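Local coordinates for uncharacterized protein lp_2664 (Lactobacillus plantarum WCFS1, PDB 2PJQ) that is of unknown function but, as an HD-domain protein of mainly helical fold, may be a metal-dependent phosphohydrolase, at residues B[14-19]-B[59-64]; B[155-160]-B[172-177]; B[110-115]-B[163-168]. One frame throughout, in Å; residues are numbered along the deposited sequence.

From the N terminus, contact 1 comes first: helix 9-22 meets helix 53-62, closing a loop that holds helix 32-49. Contact 1 is complete before the other two begin. Contact 3 then opens at 110-115, contact 2 opens at 155-160, contact 3 closes at 163-168 and contact 2 at 172-177, so these two cross. They also touch, Arg-160 lying against Gln-167 and Tyr-168. Contact 3 ties the turn after helix 107-110 to helix 165-170, and contact 2 ties the loop at 155-160 to the start of helix 175-183. Contact 1 touches neither, its nearest atoms being about 9 Å from contact 3 and about 17 Å from contact 2.

Contact 1 of 3, residues B[14-19]-B[59-64]; sequences AIQTYA and AAWLHD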
loop_
_atom_site.group_PDB
_atom_site.type_symbol
_atom_site.label_atom_id
_atom_site.label_comp_id
_atom_site.label_asym_id
_atom_site.label_seq_id
_atom_site.Cartn_x
_atom_site.Cartn_y
_atom_site.Cartn_z
ATOM N N ALA B 14 30.491 7.074 -7.182
ATOM C CA ALA B 14 29.903 7.367 -8.491
ATOM C C ALA B 14 28.656 6.533 -8.703
ATOM O O ALA B 14 27.606 7.056 -9.073
ATOM C CB ALA B 14 30.902 7.086 -9.596
ATOM N N ILE B 15 28.785 5.229 -8.461
ATOM C CA ILE B 15 27.688 4.285 -8.612
ATOM C C ILE B 15 26.515 4.686 -7.738
ATOM O O ILE B 15 25.350 4.529 -8.138
ATOM C CB ILE B 15 28.126 2.852 -8.206
ATOM C CG1 ILE B 15 29.192 2.350 -9.172
ATOM C CG2 ILE B 15 26.928 1.907 -8.204
ATOM C CD1 ILE B 15 29.845 1.116 -8.721
ATOM N N GLN B 16 26.827 5.178 -6.534
ATOM C CA GLN B 16 25.790 5.605 -5.591
ATOM C C GLN B 16 25.054 6.756 -6.259
ATOM O O GLN B 16 23.813 6.758 -6.372
ATOM C CB GLN B 16 26.410 6.098 -4.287
ATOM C CG GLN B 16 25.372 6.467 -3.224
ATOM C CD GLN B 16 25.974 7.193 -2.021
ATOM O OE1 GLN B 16 27.071 6.867 -1.548
ATOM N NE2 GLN B 16 25.247 8.176 -1.516
ATOM N N THR B 17 25.846 7.722 -6.718
ATOM C CA THR B 17 25.310 8.885 -7.381
ATOM C C THR B 17 24.475 8.425 -8.535
ATOM O O THR B 17 23.344 8.864 -8.692
ATOM C CB THR B 17 26.403 9.799 -7.940
ATOM O OG1 THR B 17 27.321 10.136 -6.908
ATOM C CG2 THR B 17 25.797 11.081 -8.473
ATOM N N TYR B 18 25.020 7.537 -9.349
ATOM C CA TYR B 18 24.267 7.056 -10.490
ATOM C C TYR B 18 22.923 6.448 -10.078
ATOM O O TYR B 18 21.864 6.802 -10.618
ATOM C CB TYR B 18 25.077 6.023 -11.261
ATOM C CG TYR B 18 24.409 5.614 -12.543
ATOM C CD1 TYR B 18 24.318 6.503 -13.619
ATOM C CD2 TYR B 18 23.803 4.367 -12.660
ATOM C CE1 TYR B 18 23.638 6.166 -14.771
ATOM C CE2 TYR B 18 23.115 4.016 -13.813
ATOM C CZ TYR B 18 23.035 4.924 -14.862
ATOM O OH TYR B 18 22.317 4.580 -15.977
ATOM N N ALA B 19 22.981 5.533 -9.117
ATOM C CA ALA B 19 21.795 4.852 -8.629
ATOM C C ALA B 19 20.705 5.821 -8.183
ATOM O O ALA B 19 19.603 5.821 -8.734
ATOM C CB ALA B 19 22.172 3.943 -7.485
ATOM N N ALA B 59 26.852 -3.530 -6.032
ATOM C CA ALA B 59 25.771 -4.366 -6.529
ATOM C C ALA B 59 24.497 -4.058 -5.776
ATOM O O ALA B 59 23.408 -4.216 -6.313
ATOM C CB ALA B 59 26.120 -5.850 -6.391
ATOM N N ALA B 60 24.615 -3.625 -4.529
ATOM C CA ALA B 60 23.421 -3.310 -3.752
ATOM C C ALA B 60 22.747 -2.083 -4.339
ATOM O O ALA B 60 21.539 -2.057 -4.539
ATOM C CB ALA B 60 23.791 -3.054 -2.318
ATOM N N TRP B 61 23.557 -1.068 -4.620
ATOM C CA TRP B 61 23.080 0.189 -5.184
ATOM C C TRP B 61 22.430 -0.021 -6.533
ATOM O O TRP B 61 21.396 0.571 -6.834
ATOM C CB TRP B 61 24.244 1.172 -5.383
ATOM C CG TRP B 61 24.781 1.825 -4.145
ATOM C CD1 TRP B 61 26.056 1.733 -3.654
ATOM C CD2 TRP B 61 24.075 2.701 -3.274
ATOM N NE1 TRP B 61 26.190 2.508 -2.521
ATOM C CE2 TRP B 61 24.986 3.113 -2.263
ATOM C CE3 TRP B 61 22.759 3.187 -3.241
ATOM C CZ2 TRP B 61 24.619 3.984 -1.234
ATOM C CZ3 TRP B 61 22.395 4.055 -2.221
ATOM C CH2 TRP B 61 23.325 4.444 -1.229
ATOM N N LEU B 62 23.038 -0.886 -7.337
ATOM C CA LEU B 62 22.576 -1.120 -8.700
ATOM C C LEU B 62 21.544 -2.194 -9.035
ATOM O O LEU B 62 21.180 -2.328 -10.194
ATOM C CB LEU B 62 23.809 -1.313 -9.597
ATOM C CG LEU B 62 24.857 -0.183 -9.622
ATOM C CD1 LEU B 62 26.118 -0.672 -10.327
ATOM C CD2 LEU B 62 24.307 1.054 -10.321
ATOM N N HIS B 63 21.047 -2.959 -8.070
ATOM C CA HIS B 63 20.067 -3.986 -8.434
ATOM C C HIS B 63 18.755 -3.482 -9.035
ATOM O O HIS B 63 18.297 -4.005 -10.047
ATOM C CB HIS B 63 19.693 -4.878 -7.262
ATOM C CG HIS B 63 18.474 -5.703 -7.532
ATOM N ND1 HIS B 63 17.362 -5.682 -6.719
ATOM C CD2 HIS B 63 18.156 -6.498 -8.586
ATOM C CE1 HIS B 63 16.411 -6.423 -7.262
ATOM N NE2 HIS B 63 16.867 -6.927 -8.397
ATOM N N ASP B 64 18.135 -2.496 -8.401
ATOM C CA ASP B 64 16.873 -1.983 -8.894
ATOM C C ASP B 64 16.966 -1.174 -10.170
ATOM O O ASP B 64 16.019 -1.097 -10.927
ATOM C CB ASP B 64 16.201 -1.120 -7.826
ATOM C CG ASP B 64 15.651 -1.933 -6.687
ATOM O OD1 ASP B 64 15.212 -3.083 -6.925
ATOM O OD2 ASP B 64 15.637 -1.418 -5.549
#
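Helix 9-22 and helix 53-62 come nearest at Ala-19 and Trp-61, whose CA atoms are 5.9 Å apart, a spacing that the small alanine permits. Its CB lies against the backbone at Trp-61 O and reaches the tryptophan CB at 4.0 Å.

One turn back, Gln-16 and Trp-61 run side by side in the same direction. With CG anti to the backbone N (chi1 -176°) and the chain extended beyond it, the glutamine lays its aliphatic part over one face of the indole. The CG atom stands 3.5 Å from the centroid of the six-membered ring and 20° off its normal, a CH-pi contact offset toward the rim. The terminal amide runs on past the ring at CZ2, its plane only 13° from that of the indole.

Next to the glutamine the contact is apolar. Ile-15 points its CG2 methyl, the branch anti to the backbone N, into the fork of Leu-62, touching CG and both methyls; the two side chains cross at about a right angle. The same methyl reaches the Trp-61 CB at 4.0 Å. Leu-62 also sends CD2 to the edge of the Tyr-18 ring, near its plane, 4.1 Å from CD2 of the tyrosine. Leu-81 of helix 74-87 touches both Tyr-18 and Leu-62, while Leu-35 and Asn-39 of helix 32-49 touch the Trp-61 side chain.

No hydrogen bond joins the two segments, so apolar packing makes this helix-helix joint. It lies just before His-63 and Asp-64, which with His-34 and Asp-128 form a converging set consistent with the H...HD...D signature of the HD domain, although no metal is bound to them here.

Contact 2 of 3, residues B[155-160]-B[172-177]; sequences PAIAPR and PGTAIN
The carboxamide of Asn-177 lies across the loop at Pro-159, their side chains crossing at about a right angle. With CG anti to its own carbonyl carbon (chi1 -70°), the asparagine carries this group to the loop, and chi2 (-21°) turns OD1 to the proline ring, 3.3 Å from CD of Pro-159. Its other branch, ND2, comes beside the CG2 methyl of Ile-157 at 3.9 Å, a van der Waals approach and not a bond. Ile-157 uses its far end as well: CD1 meets the CG2 methyl of Thr-174 at 4.1 Å, the two side chains sliding past each other in opposite directions. Thr-174 is the N-cap of helix 175-183 and accepts from Asn-177 N, although the placing of its OG1 is less sure. With an alanine here in place of Asn-177, the carboxamide would be gone, which would probably open a gap beside Pro-159 CD and leave Ile-157 CG2 without its neighbour.

Arg-160 bends at both chi2 and chi3, which brings NH1 obliquely to Gly-173 CA, 3.5 Å away. The charge itself is met by Glu-181, a salt bridge to helix 175-183, and NH2 makes a weak bond to Gln-171 O.

The loop between helices 134-148 and 165-170 thus drapes over the start of helix 175-183, whose Ile-176 packs on Val-210 and Phe-213 of helix 204-219; no strand takes part.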
loop_
_atom_site.group_PDB
_atom_site.type_symbol
_atom_site.label_atom_id
_atom_site.label_comp_id
_atom_site.label_asym_id
_atom_site.label_seq_id
_atom_site.Cartn_x
_atom_site.Cartn_y
_atom_site.Cartn_z
ATOM N N PRO B 155 -10.747 -13.841 -2.828
ATOM C CA PRO B 155 -10.918 -15.200 -2.291
ATOM C C PRO B 155 -11.038 -16.282 -3.355
ATOM O O PRO B 155 -10.688 -17.440 -3.125
ATOM C CB PRO B 155 -12.173 -15.081 -1.417
ATOM C CG PRO B 155 -12.854 -13.843 -1.909
ATOM C CD PRO B 155 -11.712 -12.920 -2.211
ATOM N N ALA B 156 -11.520 -15.881 -4.526
ATOM C CA ALA B 156 -11.702 -16.785 -5.647
ATOM C C ALA B 156 -10.340 -17.196 -6.181
ATOM O O ALA B 156 -10.121 -18.348 -6.557
ATOM C CB ALA B 156 -12.507 -16.095 -6.730
ATOM N N ILE B 157 -9.425 -16.237 -6.214
ATOM C CA ILE B 157 -8.075 -16.486 -6.685
ATOM C C ILE B 157 -7.233 -16.938 -5.504
ATOM O O ILE B 157 -7.169 -16.260 -4.480
ATOM C CB ILE B 157 -7.452 -15.222 -7.262
ATOM C CG1 ILE B 157 -8.446 -14.548 -8.200
ATOM C CG2 ILE B 157 -6.167 -15.568 -7.982
ATOM C CD1 ILE B 157 -7.944 -13.258 -8.814
ATOM N N ALA B 158 -6.595 -18.091 -5.642
ATOM C CA ALA B 158 -5.761 -18.601 -4.569
ATOM C C ALA B 158 -4.311 -18.527 -5.005
ATOM O O ALA B 158 -4.005 -18.587 -6.195
ATOM C CB ALA B 158 -6.145 -20.041 -4.225
ATOM N N PRO B 159 -3.399 -18.384 -4.039
ATOM C CA PRO B 159 -1.960 -18.291 -4.290
ATOM C C PRO B 159 -1.359 -19.431 -5.095
ATOM O O PRO B 159 -1.492 -20.601 -4.730
ATOM C CB PRO B 159 -1.371 -18.184 -2.882
ATOM C CG PRO B 159 -2.413 -18.822 -2.011
ATOM C CD PRO B 159 -3.685 -18.316 -2.598
ATOM N N ARG B 160 -0.701 -19.067 -6.196
ATOM C CA ARG B 160 -0.050 -20.026 -7.074
ATOM C C ARG B 160 0.912 -20.832 -6.223
ATOM O O ARG B 160 1.221 -20.443 -5.101
ATOM C CB ARG B 160 0.713 -19.303 -8.182
ATOM C CG ARG B 160 -0.173 -18.501 -9.121
ATOM C CD ARG B 160 0.090 -17.006 -9.031
ATOM N NE ARG B 160 0.869 -16.520 -10.164
ATOM C CZ ARG B 160 1.285 -15.263 -10.302
ATOM N NH1 ARG B 160 1.000 -14.356 -9.373
ATOM N NH2 ARG B 160 1.991 -14.910 -11.364
ATOM N N PRO B 172 0.018 -11.169 -13.311
ATOM C CA PRO B 172 -0.211 -10.460 -12.047
ATOM C C PRO B 172 -1.085 -11.239 -11.067
ATOM O O PRO B 172 -2.092 -11.837 -11.458
ATOM C CB PRO B 172 -0.890 -9.164 -12.494
ATOM C CG PRO B 172 -0.385 -8.978 -13.892
ATOM C CD PRO B 172 -0.486 -10.373 -14.438
ATOM N N GLY B 173 -0.695 -11.229 -9.797
ATOM C CA GLY B 173 -1.469 -11.925 -8.788
ATOM C C GLY B 173 -2.133 -10.905 -7.895
ATOM O O GLY B 173 -2.223 -9.736 -8.257
ATOM N N THR B 174 -2.614 -11.324 -6.734
ATOM C CA THR B 174 -3.229 -10.368 -5.827
ATOM C C THR B 174 -2.173 -9.957 -4.798
ATOM O O THR B 174 -1.195 -10.673 -4.572
ATOM C CB THR B 174 -4.441 -10.972 -5.108
ATOM O OG1 THR B 174 -4.000 -11.939 -4.149
ATOM C CG2 THR B 174 -5.356 -11.648 -6.105
ATOM N N ALA B 175 -2.367 -8.798 -4.185
ATOM C CA ALA B 175 -1.420 -8.298 -3.208
ATOM C C ALA B 175 -1.219 -9.276 -2.069
ATOM O O ALA B 175 -0.092 -9.558 -1.672
ATOM C CB ALA B 175 -1.899 -6.979 -2.674
ATOM N N ILE B 176 -2.314 -9.789 -1.523
ATOM C CA ILE B 176 -2.209 -10.733 -0.426
ATOM C C ILE B 176 -1.442 -11.973 -0.871
ATOM O O ILE B 176 -0.532 -12.420 -0.176
ATOM C CB ILE B 176 -3.603 -11.164 0.094
ATOM C CG1 ILE B 176 -4.333 -9.969 0.717
ATOM C CG2 ILE B 176 -3.452 -12.269 1.137
ATOM C CD1 ILE B 176 -3.754 -9.498 2.047
ATOM N N ASN B 177 -1.792 -12.523 -2.031
ATOM C CA ASN B 177 -1.124 -13.721 -2.525
ATOM C C ASN B 177 0.405 -13.597 -2.561
ATOM O O ASN B 177 1.129 -14.601 -2.523
ATOM C CB ASN B 177 -1.633 -14.087 -3.924
ATOM C CG ASN B 177 -3.074 -14.595 -3.926
ATOM O OD1 ASN B 177 -3.607 -15.047 -2.906
ATOM N ND2 ASN B 177 -3.703 -14.539 -5.091
#

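Contact 3 of 3, residues B[110-115]-B[163-168]; sequences SFNGPQ and MTREQY
A backbone bond from Tyr-168 N to Thr-164 O, 3.1 Å long, shapes the turn from Thr-164 to Tyr-168 and so helps to set Tyr-168 beside Phe-111. The two rings are near parallel, at 29°, but slid apart: their centroids are 5.7 Å from each other and they barely overlap, the closest pair being Phe-111 CE1 and Tyr-168 CD2 at 4.1 Å.

Phe-111 carries most of the contact. The CD2 and CE2 side of its ring lies against the backbone carbonyl and CB of Met-163, a selenomethionine in the crystal. With CG anti to the carbonyl carbon (chi1 -57°) and the chain extended at chi2, its selenium stands beside the ring, oblique to it and 5.1 Å from the Phe-111 centroid, a Met-aromatic contact. Phe-107 of helix 107-110 adds an edge-to-face ring.

Farther out, Asn-112 crosses the aliphatic stem of Arg-165 obliquely, OD1 near CB and ND2 near CD, with amide and guanidinium planes 61° apart.

No hydrogen bond crosses between the segments. The hold of the turn at 110-113 on 163-168 therefore probably rests mainly on dispersion and ring contacts, together with the Met-163 carbonyl set against the Phe-111 ring.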
loop_
_atom_site.group_PDB
_atom_site.type_symbol
_atom_site.label_atom_id
_atom_site.label_comp_id
_atom_site.label_asym_id
_atom_site.label_seq_id
_atom_site.Cartn_x
_atom_site.Cartn_y
_atom_site.Cartn_z
ATOM N N SER B 110 15.047 -17.660 -9.246
ATOM C CA SER B 110 15.064 -18.943 -8.541
ATOM C C SER B 110 14.126 -19.993 -9.131
ATOM O O SER B 110 14.390 -21.191 -9.027
ATOM C CB SER B 110 14.728 -18.746 -7.055
ATOM O OG SER B 110 13.378 -18.355 -6.870
ATOM N N PHE B 111 13.030 -19.549 -9.741
ATOM C CA PHE B 111 12.087 -20.483 -10.342
ATOM C C PHE B 111 12.789 -21.309 -11.419
ATOM O O PHE B 111 12.593 -22.521 -11.506
ATOM C CB PHE B 111 10.893 -19.740 -10.952
ATOM C CG PHE B 111 10.040 -19.026 -9.939
ATOM C CD1 PHE B 111 10.326 -17.714 -9.566
ATOM C CD2 PHE B 111 8.953 -19.669 -9.352
ATOM C CE1 PHE B 111 9.541 -17.053 -8.621
ATOM C CE2 PHE B 111 8.165 -19.017 -8.406
ATOM C CZ PHE B 111 8.458 -17.707 -8.041
ATOM N N ASN B 112 13.615 -20.650 -12.229
ATOM C CA ASN B 112 14.354 -21.335 -13.290
ATOM C C ASN B 112 15.382 -22.314 -12.698
ATOM O O ASN B 112 16.367 -22.665 -13.352
ATOM C CB ASN B 112 15.070 -20.317 -14.196
ATOM C CG ASN B 112 14.118 -19.288 -14.802
ATOM O OD1 ASN B 112 13.035 -19.629 -15.283
ATOM N ND2 ASN B 112 14.532 -18.022 -14.794
ATOM N N GLY B 113 15.145 -22.747 -11.460
ATOM C CA GLY B 113 16.050 -23.675 -10.799
ATOM C C GLY B 113 17.052 -22.990 -9.882
ATOM O O GLY B 113 17.320 -21.801 -10.056
ATOM N N PRO B 114 17.624 -23.711 -8.895
ATOM C CA PRO B 114 18.608 -23.180 -7.937
ATOM C C PRO B 114 19.910 -22.669 -8.567
ATOM O O PRO B 114 20.600 -23.401 -9.284
ATOM C CB PRO B 114 18.836 -24.359 -6.986
ATOM C CG PRO B 114 18.598 -25.547 -7.860
ATOM C CD PRO B 114 17.356 -25.134 -8.618
ATOM N N GLN B 115 20.241 -21.412 -8.274
ATOM C CA GLN B 115 21.437 -20.752 -8.811
ATOM C C GLN B 115 22.400 -20.329 -7.685
ATOM O O GLN B 115 22.053 -19.486 -6.857
ATOM C CB GLN B 115 21.006 -19.512 -9.614
ATOM C CG GLN B 115 19.830 -19.755 -10.556
ATOM C CD GLN B 115 19.004 -18.500 -10.815
ATOM O OE1 GLN B 115 19.473 -17.548 -11.438
ATOM N NE2 GLN B 115 17.767 -18.496 -10.330
HETATM N N MSE B 163 4.854 -21.658 -9.606
HETATM C CA MSE B 163 5.139 -20.567 -10.532
HETATM C C MSE B 163 6.393 -20.748 -11.379
HETATM O O MSE B 163 7.285 -21.524 -11.037
HETATM C CB MSE B 163 5.260 -19.255 -9.764
HETATM C CG MSE B 163 4.046 -18.886 -8.943
HETATM SE SE MSE B 163 4.409 -17.321 -7.869
HETATM C CE MSE B 163 4.031 -15.972 -9.181
ATOM N N THR B 164 6.448 -20.006 -12.481
ATOM C CA THR B 164 7.581 -20.039 -13.403
ATOM C C THR B 164 8.010 -18.607 -13.739
ATOM O O THR B 164 7.199 -17.681 -13.669
ATOM C CB THR B 164 7.219 -20.757 -14.722
ATOM O OG1 THR B 164 6.261 -19.976 -15.446
ATOM C CG2 THR B 164 6.633 -22.132 -14.435
ATOM N N ARG B 165 9.281 -18.443 -14.106
ATOM C CA ARG B 165 9.857 -17.139 -14.455
ATOM C C ARG B 165 8.844 -16.169 -15.046
ATOM O O ARG B 165 8.706 -15.033 -14.586
ATOM C CB ARG B 165 11.010 -17.321 -15.451
ATOM C CG ARG B 165 11.595 -16.018 -16.023
ATOM C CD ARG B 165 12.298 -15.172 -14.960
ATOM N NE ARG B 165 13.031 -14.046 -15.544
ATOM C CZ ARG B 165 13.706 -13.139 -14.837
ATOM N NH1 ARG B 165 13.746 -13.215 -13.511
ATOM N NH2 ARG B 165 14.345 -12.154 -15.455
ATOM N N GLU B 166 8.140 -16.627 -16.073
ATOM C CA GLU B 166 7.145 -15.802 -16.730
ATOM C C GLU B 166 5.954 -15.544 -15.820
ATOM O O GLU B 166 5.728 -14.412 -15.393
ATOM C CB GLU B 166 6.688 -16.483 -18.013
ATOM C CG GLU B 166 7.844 -16.923 -18.888
ATOM C CD GLU B 166 7.385 -17.524 -20.195
ATOM O OE1 GLU B 166 6.633 -16.841 -20.925
ATOM O OE2 GLU B 166 7.778 -18.673 -20.494
ATOM N N GLN B 167 5.202 -16.598 -15.517
ATOM C CA GLN B 167 4.028 -16.462 -14.667
ATOM C C GLN B 167 4.197 -15.353 -13.638
ATOM O O GLN B 167 3.433 -14.388 -13.622
ATOM C CB GLN B 167 3.723 -17.776 -13.946
ATOM C CG GLN B 167 3.406 -18.939 -14.868
ATOM C CD GLN B 167 2.654 -20.053 -14.160
ATOM O OE1 GLN B 167 2.584 -21.181 -14.651
ATOM N NE2 GLN B 167 2.075 -19.737 -13.005
ATOM N N TYR B 168 5.219 -15.488 -12.799
ATOM C CA TYR B 168 5.492 -14.514 -11.745
ATOM C C TYR B 168 5.665 -13.072 -12.209
ATOM O O TYR B 168 5.067 -12.155 -11.640
ATOM C CB TYR B 168 6.734 -14.934 -10.943
ATOM C CG TYR B 168 7.121 -13.941 -9.860
ATOM C CD1 TYR B 168 6.208 -13.569 -8.868
ATOM C CD2 TYR B 168 8.388 -13.356 -9.842
ATOM C CE1 TYR B 168 6.545 -12.636 -7.888
ATOM C CE2 TYR B 168 8.736 -12.422 -8.865
ATOM C CZ TYR B 168 7.809 -12.067 -7.892
ATOM O OH TYR B 168 8.142 -11.141 -6.928
#